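Long-range contacts in glycine oxidase (Bacillus cereus ATCC 14579, PDB 7CYX), which probably catalyses the FAD-dependent oxidation of glycine by oxygen to glyoxylate, ammonium and hydrogen peroxide, a step linked to thiamine diphosphate biosynthesis: residues A24-K29 with M348-E353; N186-G191 with E323-Y328; V233-R238 with K296-E301. All blocks are in the same frame, centred on the assembly; numbering follows the deposited sequence.

Interaction 1 of 3, residues A24-K29 with M348-E353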
ATOM      1  N   ALA A  24     -11.391 -20.727   1.393  1.00 60.43           N
ATOM      2  CA  ALA A  24     -12.265 -19.960   2.313  1.00 60.86           C
ATOM      3  C   ALA A  24     -13.375 -19.246   1.535  1.00 55.66           C
ATOM      4  O   ALA A  24     -14.496 -19.126   2.000  1.00 59.09           O
ATOM      5  CB  ALA A  24     -11.462 -18.946   3.095  1.00 57.42           C
ATOM      6  N   GLU A  25     -13.031 -18.733   0.362  1.00 56.74           N
ATOM      7  CA  GLU A  25     -13.992 -18.053  -0.490  1.00 64.39           C
ATOM      8  C   GLU A  25     -15.174 -18.987  -0.799  1.00 61.64           C
ATOM      9  O   GLU A  25     -16.299 -18.528  -0.882  1.00 67.16           O
ATOM     10  CB  GLU A  25     -13.316 -17.606  -1.784  1.00 66.40           C
ATOM     11  CG  GLU A  25     -13.839 -16.287  -2.302  1.00 75.61           C
ATOM     12  CD  GLU A  25     -13.138 -15.817  -3.563  1.00 81.95           C
ATOM     13  OE1 GLU A  25     -12.609 -16.676  -4.320  1.00 74.45           O
ATOM     14  OE2 GLU A  25     -13.114 -14.590  -3.777  1.00 92.75           O
ATOM     15  N   ARG A  26     -14.880 -20.285  -0.966  1.00 58.14           N
ATOM     16  CA  ARG A  26     -15.840 -21.345  -1.324  1.00 53.34           C
ATOM     17  C   ARG A  26     -16.430 -21.999  -0.066  1.00 52.53           C
ATOM     18  O   ARG A  26     -17.010 -23.072  -0.159  1.00 51.56           O
ATOM     19  CB  ARG A  26     -15.155 -22.419  -2.184  1.00 51.12           C
ATOM     20  CG  ARG A  26     -14.827 -21.999  -3.615  1.00 49.80           C
ATOM     21  CD  ARG A  26     -13.899 -23.019  -4.287  1.00 54.27           C
ATOM     22  NE  ARG A  26     -13.238 -22.537  -5.495  1.00 50.40           N
ATOM     23  CZ  ARG A  26     -12.631 -23.309  -6.397  1.00 55.15           C
ATOM     24  NH1 ARG A  26     -12.641 -24.625  -6.262  1.00 53.87           N
ATOM     25  NH2 ARG A  26     -11.994 -22.759  -7.422  1.00 55.40           N
ATOM     26  N   GLY A  27     -16.247 -21.380   1.109  1.00 52.69           N
ATOM     27  CA  GLY A  27     -16.933 -21.783   2.350  1.00 49.91           C
ATOM     28  C   GLY A  27     -16.244 -22.886   3.153  1.00 55.71           C
ATOM     29  O   GLY A  27     -16.882 -23.476   4.047  1.00 56.44           O
ATOM     30  N   HIS A  28     -14.963 -23.175   2.867  1.00 54.08           N
ATOM     31  CA  HIS A  28     -14.187 -24.172   3.630  1.00 54.51           C
ATOM     32  C   HIS A  28     -13.579 -23.508   4.867  1.00 55.09           C
ATOM     33  O   HIS A  28     -13.068 -22.419   4.754  1.00 49.94           O
ATOM     34  CB  HIS A  28     -13.034 -24.749   2.807  1.00 56.64           C
ATOM     35  CG  HIS A  28     -13.445 -25.556   1.632  1.00 57.03           C
ATOM     36  ND1 HIS A  28     -13.377 -26.929   1.631  1.00 56.58           N
ATOM     37  CD2 HIS A  28     -13.902 -25.190   0.417  1.00 60.94           C
ATOM     38  CE1 HIS A  28     -13.779 -27.378   0.466  1.00 61.19           C
ATOM     39  NE2 HIS A  28     -14.103 -26.333  -0.302  1.00 56.82           N
ATOM     40  N   LYS A  29     -13.620 -24.182   6.024  1.00 59.92           N
ATOM     41  CA  LYS A  29     -13.032 -23.641   7.243  1.00 66.86           C
ATOM     42  C   LYS A  29     -11.534 -23.971   7.254  1.00 57.33           C
ATOM     43  O   LYS A  29     -11.118 -25.127   7.321  1.00 53.88           O
ATOM     44  CB  LYS A  29     -13.821 -24.112   8.470  1.00 81.41           C
ATOM     45  CG  LYS A  29     -15.283 -23.659   8.504  1.00 99.65           C
ATOM     46  CD  LYS A  29     -15.605 -22.410   7.656  1.00108.30           C
ATOM     47  CE  LYS A  29     -17.084 -22.096   7.541  1.00108.96           C
ATOM     48  NZ  LYS A  29     -17.505 -21.076   8.529  1.00115.40           N
ATOM     49  N   MET A 348      -5.537 -25.939  -6.549  1.00 47.40           N
ATOM     50  CA  MET A 348      -5.495 -26.700  -5.333  1.00 50.77           C
ATOM     51  C   MET A 348      -6.922 -26.796  -4.761  1.00 50.65           C
ATOM     52  O   MET A 348      -7.358 -27.854  -4.353  1.00 54.65           O
ATOM     53  CB  MET A 348      -4.525 -26.059  -4.328  1.00 54.12           C
ATOM     54  CG  MET A 348      -3.540 -27.029  -3.680  1.00 57.35           C
ATOM     55  SD  MET A 348      -2.608 -28.165  -4.763  1.00 50.52           S
ATOM     56  CE  MET A 348      -2.026 -27.016  -6.001  1.00 57.54           C
ATOM     57  N   ALA A 349      -7.671 -25.691  -4.770  1.00 45.13           N
ATOM     58  CA  ALA A 349      -9.022 -25.720  -4.219  1.00 51.05           C
ATOM     59  C   ALA A 349      -9.943 -26.613  -5.075  1.00 50.38           C
ATOM     60  O   ALA A 349     -10.724 -27.390  -4.515  1.00 52.16           O
ATOM     61  CB  ALA A 349      -9.566 -24.322  -4.077  1.00 54.01           C
ATOM     62  N   ASP A 350      -9.816 -26.535  -6.407  1.00 48.07           N
ATOM     63  CA  ASP A 350     -10.545 -27.423  -7.325  1.00 54.30           C
ATOM     64  C   ASP A 350     -10.250 -28.886  -6.961  1.00 60.01           C
ATOM     65  O   ASP A 350     -11.177 -29.689  -6.801  1.00 68.31           O
ATOM     66  CB  ASP A 350     -10.199 -27.137  -8.789  1.00 54.87           C
ATOM     67  CG  ASP A 350     -10.942 -25.978  -9.437  1.00 56.81           C
ATOM     68  OD1 ASP A 350     -11.805 -25.352  -8.763  1.00 59.13           O
ATOM     69  OD2 ASP A 350     -10.659 -25.716 -10.625  1.00 57.44           O
ATOM     70  N   LEU A 351      -8.963 -29.205  -6.785  1.00 53.08           N
ATOM     71  CA  LEU A 351      -8.517 -30.549  -6.472  1.00 56.49           C
ATOM     72  C   LEU A 351      -9.018 -30.997  -5.093  1.00 52.94           C
ATOM     73  O   LEU A 351      -9.336 -32.171  -4.874  1.00 54.20           O
ATOM     74  CB  LEU A 351      -6.986 -30.582  -6.501  1.00 60.17           C
ATOM     75  CG  LEU A 351      -6.354 -31.879  -6.005  1.00 59.48           C
ATOM     76  CD1 LEU A 351      -6.810 -33.049  -6.869  1.00 63.40           C
ATOM     77  CD2 LEU A 351      -4.832 -31.766  -6.003  1.00 62.20           C
ATOM     78  N   ILE A 352      -9.007 -30.083  -4.129  1.00 49.95           N
ATOM     79  CA  ILE A 352      -9.467 -30.426  -2.797  1.00 52.77           C
ATOM     80  C   ILE A 352     -10.976 -30.725  -2.836  1.00 54.72           C
ATOM     81  O   ILE A 352     -11.434 -31.550  -2.077  1.00 54.77           O
ATOM     82  CB  ILE A 352      -9.100 -29.311  -1.795  1.00 50.18           C
ATOM     83  CG1 ILE A 352      -7.592 -29.333  -1.512  1.00 51.23           C
ATOM     84  CG2 ILE A 352      -9.934 -29.421  -0.523  1.00 43.53           C
ATOM     85  CD1 ILE A 352      -7.055 -28.131  -0.753  1.00 48.59           C
ATOM     86  N   GLU A 353     -11.723 -30.039  -3.718  1.00 57.93           N
ATOM     87  CA  GLU A 353     -13.194 -30.179  -3.857  1.00 61.72           C
ATOM     88  C   GLU A 353     -13.570 -31.267  -4.885  1.00 66.21           C
ATOM     89  O   GLU A 353     -14.709 -31.324  -5.325  1.00 70.45           O
ATOM     90  CB  GLU A 353     -13.825 -28.873  -4.355  1.00 59.72           C
ATOM     91  CG  GLU A 353     -13.926 -27.774  -3.316  1.00 60.83           C
ATOM     92  CD  GLU A 353     -14.761 -26.574  -3.739  1.00 62.51           C
ATOM     93  OE1 GLU A 353     -14.900 -26.335  -4.967  1.00 58.05           O
ATOM     94  OE2 GLU A 353     -15.271 -25.869  -2.838  1.00 64.31           O
TER
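The guanidinium of Arg26 has the methyl of Ala349 over one face, its CB 3.8 Å above the plane and offset toward the rim, while the carboxylates of Asp350 and Glu353 stand at its edge. The ring of His28 meets Glu353 at its own edge. Asp350 is gripped end-on through a single oxygen: OD1 accepts from Arg26 NH1 at 2.7 Å and from Arg26 NH2 at 2.9 Å. NH1 comes to the anti lone pair of OD1, whereas NH2 reaches it from above the carboxylate plane. The extended Arg26 chain carries the group across to the 348-353 segment, where NH1 also bonds Glu353 OE1 at 3.1 Å, tilted from the guanidinium plane. Both segments run off the C-terminal end of a helix in the FAD-binding fold. Helix 14-25, whose first turn holds the last glycine of a probable Rossmann-type motif, stops in a Schellman motif: Gly27, at positive phi, is its C-prime residue, with His28 N bonded to Leu23 O and Gly27 N to Ala24 O. Glu353 is the first residue to leave helix 341-352. Its other oxygen, OE2, takes the N-H of His28 NE2 at 2.8 Å and 160°, almost in the ring plane. Glu353 thus divides its two oxygens between Arg26 and His28, which should favour its ionised form. Beneath these charges, Ala349 and Ile352 pack on Leu23.

Interaction 2 of 3, residues N186-G191 with E323-Y328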
ATOM      1  N   ASN A 186      -4.883 -43.214  10.854  1.00 82.58           N
ATOM      2  CA  ASN A 186      -5.249 -44.485  10.217  1.00 85.42           C
ATOM      3  C   ASN A 186      -5.061 -44.369   8.704  1.00 77.49           C
ATOM      4  O   ASN A 186      -5.983 -44.637   7.942  1.00 66.49           O
ATOM      5  CB  ASN A 186      -6.678 -44.896  10.596  1.00 94.72           C
ATOM      6  CG  ASN A 186      -7.040 -46.297  10.151  1.00 91.34           C
ATOM      7  OD1 ASN A 186      -6.177 -47.054   9.710  1.00 94.81           O
ATOM      8  ND2 ASN A 186      -8.312 -46.650  10.258  1.00 90.26           N
ATOM      9  N   ASN A 187      -3.865 -43.945   8.285  1.00 80.85           N
ATOM     10  CA  ASN A 187      -3.601 -43.596   6.893  1.00 77.66           C
ATOM     11  C   ASN A 187      -4.510 -42.426   6.476  1.00 83.49           C
ATOM     12  O   ASN A 187      -4.840 -42.265   5.291  1.00 85.96           O
ATOM     13  CB  ASN A 187      -3.791 -44.809   5.978  1.00 74.62           C
ATOM     14  CG  ASN A 187      -3.071 -44.667   4.659  1.00 78.20           C
ATOM     15  OD1 ASN A 187      -3.694 -44.377   3.641  1.00 79.00           O
ATOM     16  ND2 ASN A 187      -1.757 -44.838   4.676  1.00 80.56           N
ATOM     17  N   LYS A 188      -4.856 -41.598   7.461  1.00 83.41           N
ATOM     18  CA  LYS A 188      -5.659 -40.379   7.210  1.00 81.90           C
ATOM     19  C   LYS A 188      -5.058 -39.215   7.996  1.00 78.71           C
ATOM     20  O   LYS A 188      -4.510 -39.444   9.073  1.00 66.90           O
ATOM     21  CB  LYS A 188      -7.116 -40.590   7.613  1.00 89.09           C
ATOM     22  CG  LYS A 188      -7.997 -41.170   6.521  1.00 98.01           C
ATOM     23  CD  LYS A 188      -9.452 -40.781   6.642  1.00103.00           C
ATOM     24  CE  LYS A 188     -10.000 -40.150   5.377  1.00102.09           C
ATOM     25  NZ  LYS A 188     -10.163 -41.137   4.288  1.00 96.97           N
ATOM     26  N   VAL A 189      -5.151 -38.013   7.441  1.00 70.16           N
ATOM     27  CA  VAL A 189      -4.659 -36.789   8.124  1.00 67.38           C
ATOM     28  C   VAL A 189      -5.690 -36.416   9.186  1.00 58.37           C
ATOM     29  O   VAL A 189      -6.813 -36.173   8.816  1.00 54.28           O
ATOM     30  CB  VAL A 189      -4.499 -35.651   7.103  1.00 66.25           C
ATOM     31  CG1 VAL A 189      -4.564 -34.290   7.767  1.00 66.25           C
ATOM     32  CG2 VAL A 189      -3.236 -35.803   6.279  1.00 60.33           C
ATOM     33  N   THR A 190      -5.308 -36.371  10.458  1.00 57.29           N
ATOM     34  CA  THR A 190      -6.299 -36.026  11.504  1.00 63.06           C
ATOM     35  C   THR A 190      -5.929 -34.705  12.163  1.00 64.61           C
ATOM     36  O   THR A 190      -6.724 -34.207  12.948  1.00 62.24           O
ATOM     37  CB  THR A 190      -6.364 -37.088  12.595  1.00 64.49           C
ATOM     38  OG1 THR A 190      -5.015 -37.215  13.020  1.00 65.96           O
ATOM     39  CG2 THR A 190      -6.886 -38.408  12.086  1.00 62.57           C
ATOM     40  N   GLY A 191      -4.756 -34.180  11.846  1.00 65.62           N
ATOM     41  CA  GLY A 191      -4.356 -32.900  12.436  1.00 65.64           C
ATOM     42  C   GLY A 191      -2.940 -32.531  12.074  1.00 67.82           C
ATOM     43  O   GLY A 191      -2.383 -33.135  11.161  1.00 64.60           O
ATOM     44  N   GLU A 323      -2.001 -42.275  -1.448  1.00 70.61           N
ATOM     45  CA  GLU A 323      -2.416 -43.241  -0.434  1.00 77.20           C
ATOM     46  C   GLU A 323      -3.026 -42.493   0.755  1.00 82.56           C
ATOM     47  O   GLU A 323      -4.198 -42.686   1.055  1.00 93.11           O
ATOM     48  CB  GLU A 323      -1.219 -44.111  -0.042  1.00 85.94           C
ATOM     49  CG  GLU A 323      -1.561 -45.329   0.805  1.00 92.38           C
ATOM     50  CD  GLU A 323      -0.363 -46.195   1.177  1.00 94.75           C
ATOM     51  OE1 GLU A 323      -0.576 -47.285   1.758  1.00 83.16           O
ATOM     52  OE2 GLU A 323       0.788 -45.773   0.891  1.00 93.35           O
ATOM     53  N   ILE A 324      -2.229 -41.624   1.395  1.00 87.02           N
ATOM     54  CA  ILE A 324      -2.630 -40.884   2.599  1.00 77.54           C
ATOM     55  C   ILE A 324      -3.649 -39.818   2.192  1.00 78.62           C
ATOM     56  O   ILE A 324      -3.322 -38.897   1.446  1.00 86.86           O
ATOM     57  CB  ILE A 324      -1.420 -40.250   3.306  1.00 74.74           C
ATOM     58  CG1 ILE A 324      -0.289 -41.265   3.508  1.00 75.29           C
ATOM     59  CG2 ILE A 324      -1.870 -39.605   4.613  1.00 68.52           C
ATOM     60  CD1 ILE A 324       0.995 -40.688   4.059  1.00 73.58           C
ATOM     61  N   LYS A 325      -4.884 -39.969   2.678  1.00 80.21           N
ATOM     62  CA  LYS A 325      -5.992 -39.158   2.200  1.00 76.48           C
ATOM     63  C   LYS A 325      -5.971 -37.822   2.948  1.00 62.98           C
ATOM     64  O   LYS A 325      -5.775 -37.781   4.169  1.00 54.81           O
ATOM     65  CB  LYS A 325      -7.329 -39.889   2.368  1.00 81.09           C
ATOM     66  CG  LYS A 325      -8.551 -39.123   1.868  1.00 92.71           C
ATOM     67  CD  LYS A 325      -8.571 -38.868   0.364  1.00 95.62           C
ATOM     68  CE  LYS A 325      -9.633 -37.872  -0.058  1.00 91.06           C
ATOM     69  NZ  LYS A 325      -9.271 -36.486   0.326  1.00 81.76           N
ATOM     70  N   GLY A 326      -6.131 -36.747   2.175  1.00 56.70           N
ATOM     71  CA  GLY A 326      -6.201 -35.391   2.684  1.00 63.10           C
ATOM     72  C   GLY A 326      -4.841 -34.716   2.786  1.00 61.84           C
ATOM     73  O   GLY A 326      -4.758 -33.610   3.334  1.00 60.54           O
ATOM     74  N   LEU A 327      -3.781 -35.367   2.281  1.00 54.81           N
ATOM     75  CA  LEU A 327      -2.431 -34.814   2.356  1.00 56.80           C
ATOM     76  C   LEU A 327      -2.067 -34.247   0.975  1.00 56.09           C
ATOM     77  O   LEU A 327      -1.997 -34.974  -0.016  1.00 59.90           O
ATOM     78  CB  LEU A 327      -1.483 -35.924   2.824  1.00 64.57           C
ATOM     79  CG  LEU A 327      -0.130 -35.544   3.445  1.00 63.72           C
ATOM     80  CD1 LEU A 327       1.012 -36.000   2.557  1.00 68.44           C
ATOM     81  CD2 LEU A 327      -0.004 -34.061   3.759  1.00 62.22           C
ATOM     82  N   TYR A 328      -1.883 -32.926   0.928  1.00 49.22           N
ATOM     83  CA  TYR A 328      -1.655 -32.205  -0.288  1.00 49.41           C
ATOM     84  C   TYR A 328      -0.306 -31.488  -0.175  1.00 48.20           C
ATOM     85  O   TYR A 328       0.188 -31.276   0.929  1.00 53.02           O
ATOM     86  CB  TYR A 328      -2.804 -31.220  -0.568  1.00 46.48           C
ATOM     87  CG  TYR A 328      -4.173 -31.839  -0.707  1.00 46.07           C
ATOM     88  CD1 TYR A 328      -4.930 -32.101   0.416  1.00 51.28           C
ATOM     89  CD2 TYR A 328      -4.715 -32.164  -1.942  1.00 49.38           C
ATOM     90  CE1 TYR A 328      -6.174 -32.699   0.335  1.00 55.75           C
ATOM     91  CE2 TYR A 328      -5.970 -32.748  -2.049  1.00 52.04           C
ATOM     92  CZ  TYR A 328      -6.706 -33.008  -0.903  1.00 53.51           C
ATOM     93  OH  TYR A 328      -7.953 -33.557  -0.927  1.00 49.86           O
TER
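Lys325 O and the amide N of Val189 form the shorter of two backbone bonds here, 3.3 Å long with an angle of 160° at the hydrogen; its length makes it weak. The second, from Lys325 N to Asn187 O, is also weak, 3.5 Å long, although nearly straight at 165°. Both bonds use Lys325, whose N and O reach the residues on either side of Lys188, and together they define a single beta bridge between Lys188 and Lys325, with CA atoms 5.2 Å apart. No ladder develops from it, so the evidence supports a local join and not a continuous sheet.

On one side of the bridge the two lysine chains run side by side and point the same way. Bends at chi3 (126°) and chi4 bring Lys188 NZ, whose side chain starts out pointing away, back alongside the aliphatic part of Lys325, 3.5 Å from its CG. Lys188 NZ and Lys325 NZ nevertheless stay 6.2 Å apart, and Lys325 NZ has a salt bridge to Glu320.

The apolar contacts centre on one branch of Val189. Its CG2, held anti to the carbonyl carbon, lies 3.9 Å from Leu327 CB and 4.4 Å from Ile324 CG2; the Val189 and Leu327 side chains cross at about a right angle. A type II beta turn from Ile324 to Leu327 brings these two partners to the same valine, with Gly326 adopting positive phi within it.

Val189 begins strand 189-194 of the small antiparallel sheet, and Leu327 begins strand 327-331 of the mixed sheet in the FAD-binding fold. Between these sheets, Val189 and Leu327 both pack on Ile182 of strand 179-184 and on Val204 of strand 203-206.

Interaction 3 of 3, residues V233-R238 with K296-E301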
ATOM      1  N   VAL A 233      18.439  -4.736  -4.091  1.00 50.16           N
ATOM      2  CA  VAL A 233      18.667  -3.360  -3.674  1.00 45.84           C
ATOM      3  C   VAL A 233      17.463  -2.530  -4.119  1.00 47.55           C
ATOM      4  O   VAL A 233      16.841  -2.831  -5.140  1.00 46.12           O
ATOM      5  CB  VAL A 233      19.975  -2.844  -4.295  1.00 47.17           C
ATOM      6  CG1 VAL A 233      19.980  -1.341  -4.461  1.00 55.60           C
ATOM      7  CG2 VAL A 233      21.191  -3.310  -3.516  1.00 46.62           C
ATOM      8  N   ALA A 234      17.145  -1.484  -3.353  1.00 46.71           N
ATOM      9  CA  ALA A 234      16.041  -0.576  -3.683  1.00 45.51           C
ATOM     10  C   ALA A 234      16.516   0.867  -3.538  1.00 43.78           C
ATOM     11  O   ALA A 234      17.179   1.213  -2.561  1.00 44.68           O
ATOM     12  CB  ALA A 234      14.852  -0.838  -2.777  1.00 46.52           C
ATOM     13  N   VAL A 235      16.159   1.708  -4.509  1.00 47.39           N
ATOM     14  CA  VAL A 235      16.431   3.115  -4.406  1.00 50.47           C
ATOM     15  C   VAL A 235      15.145   3.892  -4.689  1.00 51.28           C
ATOM     16  O   VAL A 235      14.224   3.385  -5.306  1.00 46.11           O
ATOM     17  CB  VAL A 235      17.563   3.513  -5.362  1.00 55.32           C
ATOM     18  CG1 VAL A 235      18.812   2.683  -5.115  1.00 54.60           C
ATOM     19  CG2 VAL A 235      17.126   3.418  -6.813  1.00 61.12           C
ATOM     20  N   ARG A 236      15.110   5.133  -4.208  1.00 54.79           N
ATOM     21  CA  ARG A 236      14.029   6.058  -4.467  1.00 57.98           C
ATOM     22  C   ARG A 236      14.549   7.127  -5.430  1.00 55.94           C
ATOM     23  O   ARG A 236      15.727   7.411  -5.433  1.00 54.45           O
ATOM     24  CB  ARG A 236      13.573   6.698  -3.154  1.00 61.98           C
ATOM     25  CG  ARG A 236      13.112   5.704  -2.097  1.00 68.76           C
ATOM     26  CD  ARG A 236      11.608   5.723  -1.958  1.00 75.67           C
ATOM     27  NE  ARG A 236      11.053   4.591  -1.223  1.00 85.30           N
ATOM     28  CZ  ARG A 236       9.755   4.284  -1.214  1.00 81.21           C
ATOM     29  NH1 ARG A 236       8.896   5.022  -1.903  1.00 66.17           N
ATOM     30  NH2 ARG A 236       9.323   3.253  -0.512  1.00 78.18           N
ATOM     31  N   SER A 237      13.660   7.716  -6.231  1.00 54.57           N
ATOM     32  CA  SER A 237      14.045   8.828  -7.094  1.00 55.60           C
ATOM     33  C   SER A 237      12.859   9.779  -7.273  1.00 54.65           C
ATOM     34  O   SER A 237      11.719   9.369  -7.307  1.00 59.16           O
ATOM     35  CB  SER A 237      14.556   8.338  -8.416  1.00 54.37           C
ATOM     36  OG  SER A 237      14.477   9.358  -9.397  1.00 51.48           O
ATOM     37  N   ARG A 238      13.156  11.065  -7.398  1.00 63.97           N
ATOM     38  CA  ARG A 238      12.109  12.034  -7.676  1.00 75.40           C
ATOM     39  C   ARG A 238      11.880  12.144  -9.191  1.00 62.51           C
ATOM     40  O   ARG A 238      10.963  12.821  -9.621  1.00 52.85           O
ATOM     41  CB  ARG A 238      12.451  13.379  -7.025  1.00 89.76           C
ATOM     42  CG  ARG A 238      11.845  13.553  -5.637  1.00101.70           C
ATOM     43  CD  ARG A 238      12.833  13.373  -4.499  1.00106.11           C
ATOM     44  NE  ARG A 238      13.504  14.631  -4.194  1.00113.68           N
ATOM     45  CZ  ARG A 238      14.172  14.879  -3.072  1.00120.89           C
ATOM     46  NH1 ARG A 238      14.285  13.940  -2.148  1.00137.64           N
ATOM     47  NH2 ARG A 238      14.723  16.066  -2.878  1.00108.34           N
ATOM     48  N   LYS A 296      22.780   6.487 -10.225  1.00 52.63           N
ATOM     49  CA  LYS A 296      23.941   6.902  -9.456  1.00 50.98           C
ATOM     50  C   LYS A 296      23.545   7.952  -8.418  1.00 51.12           C
ATOM     51  O   LYS A 296      24.058   7.901  -7.310  1.00 48.63           O
ATOM     52  CB  LYS A 296      25.025   7.444 -10.386  1.00 53.90           C
ATOM     53  CG  LYS A 296      25.806   6.381 -11.149  1.00 53.14           C
ATOM     54  CD  LYS A 296      26.633   6.956 -12.284  1.00 58.03           C
ATOM     55  CE  LYS A 296      27.813   6.086 -12.667  1.00 63.42           C
ATOM     56  NZ  LYS A 296      28.187   6.274 -14.084  1.00 64.41           N
ATOM     57  N   GLU A 297      22.618   8.851  -8.792  1.00 49.83           N
ATOM     58  CA  GLU A 297      22.305  10.075  -8.053  1.00 53.59           C
ATOM     59  C   GLU A 297      20.890  10.002  -7.469  1.00 52.56           C
ATOM     60  O   GLU A 297      20.335  11.019  -7.048  1.00 57.73           O
ATOM     61  CB  GLU A 297      22.490  11.298  -8.962  1.00 63.11           C
ATOM     62  CG  GLU A 297      23.802  11.283  -9.762  1.00 72.48           C
ATOM     63  CD  GLU A 297      24.174  12.542 -10.541  1.00 79.28           C
ATOM     64  OE1 GLU A 297      23.286  13.384 -10.801  1.00 88.44           O
ATOM     65  OE2 GLU A 297      25.364  12.689 -10.885  1.00 87.62           O
ATOM     66  N   ALA A 298      20.330   8.790  -7.425  1.00 51.20           N
ATOM     67  CA  ALA A 298      19.104   8.438  -6.693  1.00 50.78           C
ATOM     68  C   ALA A 298      19.372   8.352  -5.172  1.00 50.77           C
ATOM     69  O   ALA A 298      20.441   8.703  -4.684  1.00 47.78           O
ATOM     70  CB  ALA A 298      18.584   7.124  -7.233  1.00 50.32           C
ATOM     71  N   GLU A 299      18.342   7.961  -4.441  1.00 49.27           N
ATOM     72  CA  GLU A 299      18.459   7.880  -2.974  1.00 54.23           C
ATOM     73  C   GLU A 299      18.401   6.419  -2.556  1.00 54.45           C
ATOM     74  O   GLU A 299      17.400   5.751  -2.840  1.00 52.92           O
ATOM     75  CB  GLU A 299      17.351   8.679  -2.299  1.00 60.00           C
ATOM     76  CG  GLU A 299      17.169  10.055  -2.890  1.00 65.44           C
ATOM     77  CD  GLU A 299      16.068  10.867  -2.242  1.00 72.55           C
ATOM     78  OE1 GLU A 299      15.359  10.321  -1.388  1.00 71.68           O
ATOM     79  OE2 GLU A 299      15.941  12.042  -2.586  1.00 80.92           O
ATOM     80  N   TRP A 300      19.452   5.971  -1.886  1.00 38.93           N
ATOM     81  CA  TRP A 300      19.511   4.583  -1.391  1.00 42.54           C
ATOM     82  C   TRP A 300      18.352   4.368  -0.434  1.00 41.85           C
ATOM     83  O   TRP A 300      18.105   5.224   0.402  1.00 41.63           O
ATOM     84  CB  TRP A 300      20.836   4.334  -0.680  1.00 43.01           C
ATOM     85  CG  TRP A 300      20.897   3.017   0.018  1.00 39.25           C
ATOM     86  CD1 TRP A 300      20.594   2.758   1.315  1.00 44.61           C
ATOM     87  CD2 TRP A 300      21.294   1.768  -0.553  1.00 42.97           C
ATOM     88  NE1 TRP A 300      20.783   1.440   1.595  1.00 43.86           N
ATOM     89  CE2 TRP A 300      21.211   0.807   0.467  1.00 43.92           C
ATOM     90  CE3 TRP A 300      21.719   1.371  -1.820  1.00 44.23           C
ATOM     91  CZ2 TRP A 300      21.535  -0.527   0.252  1.00 48.91           C
ATOM     92  CZ3 TRP A 300      22.039   0.055  -2.028  1.00 45.92           C
ATOM     93  CH2 TRP A 300      21.942  -0.882  -1.008  1.00 46.12           C
ATOM     94  N   GLU A 301      17.672   3.247  -0.557  1.00 41.65           N
ATOM     95  CA  GLU A 301      16.577   3.029   0.399  1.00 46.74           C
ATOM     96  C   GLU A 301      16.908   1.814   1.248  1.00 44.22           C
ATOM     97  O   GLU A 301      17.023   1.956   2.447  1.00 42.32           O
ATOM     98  CB  GLU A 301      15.265   2.736  -0.314  1.00 47.41           C
ATOM     99  CG  GLU A 301      14.195   2.259   0.638  1.00 47.25           C
ATOM    100  CD  GLU A 301      13.085   1.417   0.054  1.00 52.62           C
ATOM    101  OE1 GLU A 301      12.281   1.949  -0.707  1.00 58.35           O
ATOM    102  OE2 GLU A 301      13.021   0.244   0.383  1.00 52.76           O
TER
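Val235 and Arg236 pair with Trp300 and Glu299 in an antiparallel ladder at the margin of the large mixed sheet, where strand 299-311 is the outermost strand within the chain and strand 225-236 is its neighbour. The Arg236-Glu299 pair is hydrogen-bonded, and Val235-Trp300 is the adjoining non-hydrogen-bonded pair. Three backbone bonds define this register. Arg236 N donates to Glu299 O at 2.7 Å and Glu299 N to Arg236 O at 2.9 Å, both in the carbonyl plane. In the third, Glu301 N approaches Ala234 O tilted from the plane of that carbonyl. The short strand axes make an angle of 135°, well short of straight antiparallel.

Charged pairs border the ladder. Arg236 sends NE to Glu301 OE1 at 3.0 Å, approaching on the anti side of the carboxylate; NH2 adds a weak bond to the same oxygen. The bend of Arg236 at chi2 (-106°) turns its guanidinium toward this acid. Glu301 OE2 is engaged by Arg260 of strand 260-269, so the carboxylate is shared between two arginines. Farther along, Arg238 NH1 forms a salt bridge with Glu299 OE2 at 2.6 Å, their flat groups turned 82° apart. The same NH1 also pairs with Glu175 of the second subunit, tying this edge to the dimer interface.

The apolar contacts are made by Val233 and Val235. Ala298 CB sits 4.0 Å from Val235 CG2. Trp300, which also packs on Ile281 and Leu285 of helix 278-291, reaches across Val233 with its six-membered ring, the two side chains at about a right angle. Both valine methyls touch that ring's outer carbons: Val233 CG1 lies 3.5 Å from Trp300 CZ3, and Val233 CG2 lies 3.6 Å from Trp300 CH2.

In the fold
Interactions 1 and 2 are neighbours in the FAD-binding part of the fold, with centres about 17 Å apart. Tyr328, in the 323-328 segment, joins them by packing on Leu351 and Ile352 of helix 341-352. Interaction 3 lies on the opposite side of the chain's centre, about 43 Å from interaction 1 and about 50 Å from interaction 2, centre to centre. All three are partly buried, but their chemistry differs: charged side chains link the residues just past two helices in interaction 1, a weak bridge links loops leading into strands of two sheets in interaction 2, and antiparallel strand pairing with flanking salt bridges builds one sheet in interaction 3, which alone reaches the second subunit.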